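Local coordinates for lectin (Cicer arietinum, PDB 3V6N), which agglutinates red blood cells and folds as a four-bladed hemopexin-type beta-propeller that holds calcium and sodium ions, at residues A[139-144]-A[148-153]. Numbering follows the deposited sequence.
Sequences KYARID and NRLVQN. With SO4 (sulfate ion), chain H.
The outer beta hairpin of a hemopexin propeller blade joins D144 to R149 and I143 to L150. D144 and R149 form the antiparallel hydrogen-bonded pair. D144 N gives its hydrogen to R149 O at 2.9 Å, and R149 N returns one to D144 O at 3.2 Å. N148 N also reaches D144 O, but that bond is weak and bent (120°). N148 and R149 thus both face D144, a G1 beta bulge. D144 OD1 turns back into the turn and accepts from T147 N. I143 and L150 are the non-hydrogen-bonded pair. L150 CD1 touches I143 CG2 and, at 4.2 Å, A141 CB.

Strands 139-144 and 149-156 are the third and fourth of the four antiparallel strands in this blade, and 149-156 is its outermost. V151 N still bonds R142 O (2.9 Å). Past it the strands part for a few residues and pair again where Y140 bonds the K155 backbone. Two waters bridge the backbones between: one joins R142 N to Q152 O, the other Y140 O to N153 O.

R142 runs fully extended, with CG anti to the backbone N (chi1 -180°), and crosses the Q152 side chain at a slant, its CD packed against the amide end. V151 CG1 lies over one guanidinium face, 4.1 Å from R142 NE. The Q152 amide stands nearly upright to the guanidinium, planes 86° apart, at its edge. R142 NE forms a salt bridge with E131 on the neighbouring strand. Y140 OH donates to sulfate O3 at 2.6 Å, in the plane of its ring. The sulfate, probably from the crystallisation liquor, is also held by Y133 OH and G201 N.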
loop_
_atom_site.group_PDB
_atom_site.type_symbol
_atom_site.label_atom_id
_atom_site.label_comp_id
_atom_site.label_asym_id
_atom_site.label_seq_id
_atom_site.Cartn_x
_atom_site.Cartn_y
_atom_site.Cartn_z
ATOM N N LYS A 139 20.261 13.106 6.190
ATOM C CA LYS A 139 19.843 13.232 7.599
ATOM C C LYS A 139 19.658 11.879 8.264
ATOM O O LYS A 139 19.379 10.886 7.593
ATOM C CB LYS A 139 18.503 13.967 7.710
ATOM C CG LYS A 139 18.401 15.279 6.971
ATOM C CD LYS A 139 18.913 16.451 7.801
ATOM C CE LYS A 139 18.999 17.662 6.888
ATOM N NZ LYS A 139 18.753 18.970 7.546
ATOM N N TYR A 140 19.767 11.848 9.593
ATOM C CA TYR A 140 19.514 10.627 10.348
ATOM C C TYR A 140 18.671 10.916 11.579
ATOM O O TYR A 140 18.676 12.030 12.093
ATOM C CB TYR A 140 20.817 9.896 10.704
ATOM C CG TYR A 140 21.529 10.350 11.965
ATOM C CD1 TYR A 140 22.333 11.497 11.962
ATOM C CD2 TYR A 140 21.432 9.610 13.141
ATOM C CE1 TYR A 140 22.997 11.915 13.110
ATOM C CE2 TYR A 140 22.089 10.006 14.296
ATOM C CZ TYR A 140 22.873 11.156 14.287
ATOM O OH TYR A 140 23.517 11.563 15.452
ATOM N N ALA A 141 17.950 9.898 12.041
ATOM C CA ALA A 141 17.108 10.010 13.210
ATOM C C ALA A 141 17.405 8.853 14.140
ATOM O O ALA A 141 17.865 7.777 13.721
ATOM C CB ALA A 141 15.640 10.022 12.817
ATOM N N ARG A 142 17.159 9.081 15.415
ATOM C CA ARG A 142 17.454 8.089 16.406
ATOM C C ARG A 142 16.186 7.927 17.230
ATOM O O ARG A 142 15.730 8.887 17.844
ATOM C CB ARG A 142 18.635 8.558 17.243
ATOM C CG ARG A 142 19.072 7.611 18.336
ATOM C CD ARG A 142 20.263 8.223 19.072
ATOM N NE ARG A 142 20.562 7.473 20.287
ATOM C CZ ARG A 142 21.339 7.915 21.271
ATOM N NH1 ARG A 142 21.915 9.110 21.192
ATOM N NH2 ARG A 142 21.542 7.154 22.336
ATOM N N ILE A 143 15.603 6.729 17.198
ATOM C CA ILE A 143 14.312 6.465 17.849
ATOM C C ILE A 143 14.392 5.297 18.812
ATOM O O ILE A 143 15.324 4.501 18.760
ATOM C CB ILE A 143 13.170 6.171 16.835
ATOM C CG1 ILE A 143 13.360 4.784 16.177
ATOM C CG2 ILE A 143 13.094 7.279 15.795
ATOM C CD1 ILE A 143 12.103 4.173 15.584
ATOM N N ASP A 144 13.409 5.216 19.696
ATOM C CA ASP A 144 13.213 4.051 20.550
ATOM C C ASP A 144 11.942 3.411 20.015
ATOM O O ASP A 144 10.867 4.022 20.080
ATOM C CB ASP A 144 13.055 4.484 22.017
ATOM C CG ASP A 144 12.815 3.316 22.973
ATOM O OD1 ASP A 144 12.042 2.388 22.672
ATOM O OD2 ASP A 144 13.390 3.338 24.065
ATOM N N ASN A 148 8.180 4.312 21.231
ATOM C CA ASN A 148 7.742 5.075 20.063
ATOM C C ASN A 148 8.133 6.567 20.193
ATOM O O ASN A 148 7.302 7.473 20.054
ATOM C CB ASN A 148 6.239 4.871 19.848
ATOM C CG ASN A 148 5.804 5.119 18.425
ATOM O OD1 ASN A 148 6.406 4.617 17.482
ATOM N ND2 ASN A 148 4.741 5.890 18.260
ATOM N N ARG A 149 9.410 6.808 20.467
ATOM C CA ARG A 149 9.881 8.154 20.737
ATOM C C ARG A 149 11.124 8.528 19.954
ATOM O O ARG A 149 12.080 7.759 19.870
ATOM C CB ARG A 149 10.182 8.323 22.219
ATOM C CG ARG A 149 8.972 8.649 23.079
ATOM C CD ARG A 149 9.306 8.473 24.550
ATOM N NE ARG A 149 8.373 9.207 25.416
ATOM C CZ ARG A 149 8.419 9.194 26.747
ATOM N NH1 ARG A 149 9.340 8.478 27.374
ATOM N NH2 ARG A 149 7.533 9.896 27.447
ATOM N N LEU A 150 11.096 9.735 19.406
ATOM C CA LEU A 150 12.273 10.378 18.848
ATOM C C LEU A 150 13.193 10.800 19.991
ATOM O O LEU A 150 12.806 11.588 20.840
ATOM C CB LEU A 150 11.833 11.573 17.990
ATOM C CG LEU A 150 12.835 12.353 17.145
ATOM C CD1 LEU A 150 13.221 11.563 15.887
ATOM C CD2 LEU A 150 12.192 13.692 16.778
ATOM N N VAL A 151 14.403 10.253 20.012
ATOM C CA VAL A 151 15.334 10.425 21.134
ATOM C C VAL A 151 16.096 11.761 21.111
ATOM O O VAL A 151 16.489 12.264 22.167
ATOM C CB VAL A 151 16.334 9.248 21.211
ATOM C CG1 VAL A 151 17.557 9.618 22.047
ATOM C CG2 VAL A 151 15.649 7.998 21.763
ATOM N N GLN A 152 16.307 12.322 19.920
ATOM C CA GLN A 152 17.003 13.603 19.783
ATOM C C GLN A 152 16.562 14.259 18.472
ATOM O O GLN A 152 15.935 13.609 17.643
ATOM C CB GLN A 152 18.533 13.383 19.789
ATOM C CG GLN A 152 19.068 12.673 18.547
ATOM C CD GLN A 152 20.430 11.998 18.720
ATOM O OE1 GLN A 152 21.137 11.773 17.738
ATOM N NE2 GLN A 152 20.796 11.657 19.954
ATOM N N ASN A 153 16.902 15.528 18.275
ATOM C CA ASN A 153 16.657 16.175 16.988
ATOM C C ASN A 153 17.255 15.439 15.776
ATOM O O ASN A 153 18.323 14.819 15.861
ATOM C CB ASN A 153 17.167 17.614 17.025
ATOM C CG ASN A 153 16.388 18.480 18.001
ATOM O OD1 ASN A 153 15.325 18.087 18.504
ATOM N ND2 ASN A 153 16.926 19.661 18.290
HETATM S S SO4 H . 24.834 9.041 17.697
HETATM O O1 SO4 H . 26.003 9.845 18.109
HETATM O O2 SO4 H . 24.509 8.043 18.727
HETATM O O3 SO4 H . 23.696 9.942 17.480
HETATM O O4 SO4 H . 25.304 8.388 16.467
HETATM O O HOH W 1 19.599 12.383 15.059
HETATM O O HOH W 2 16.825 11.776 15.982
#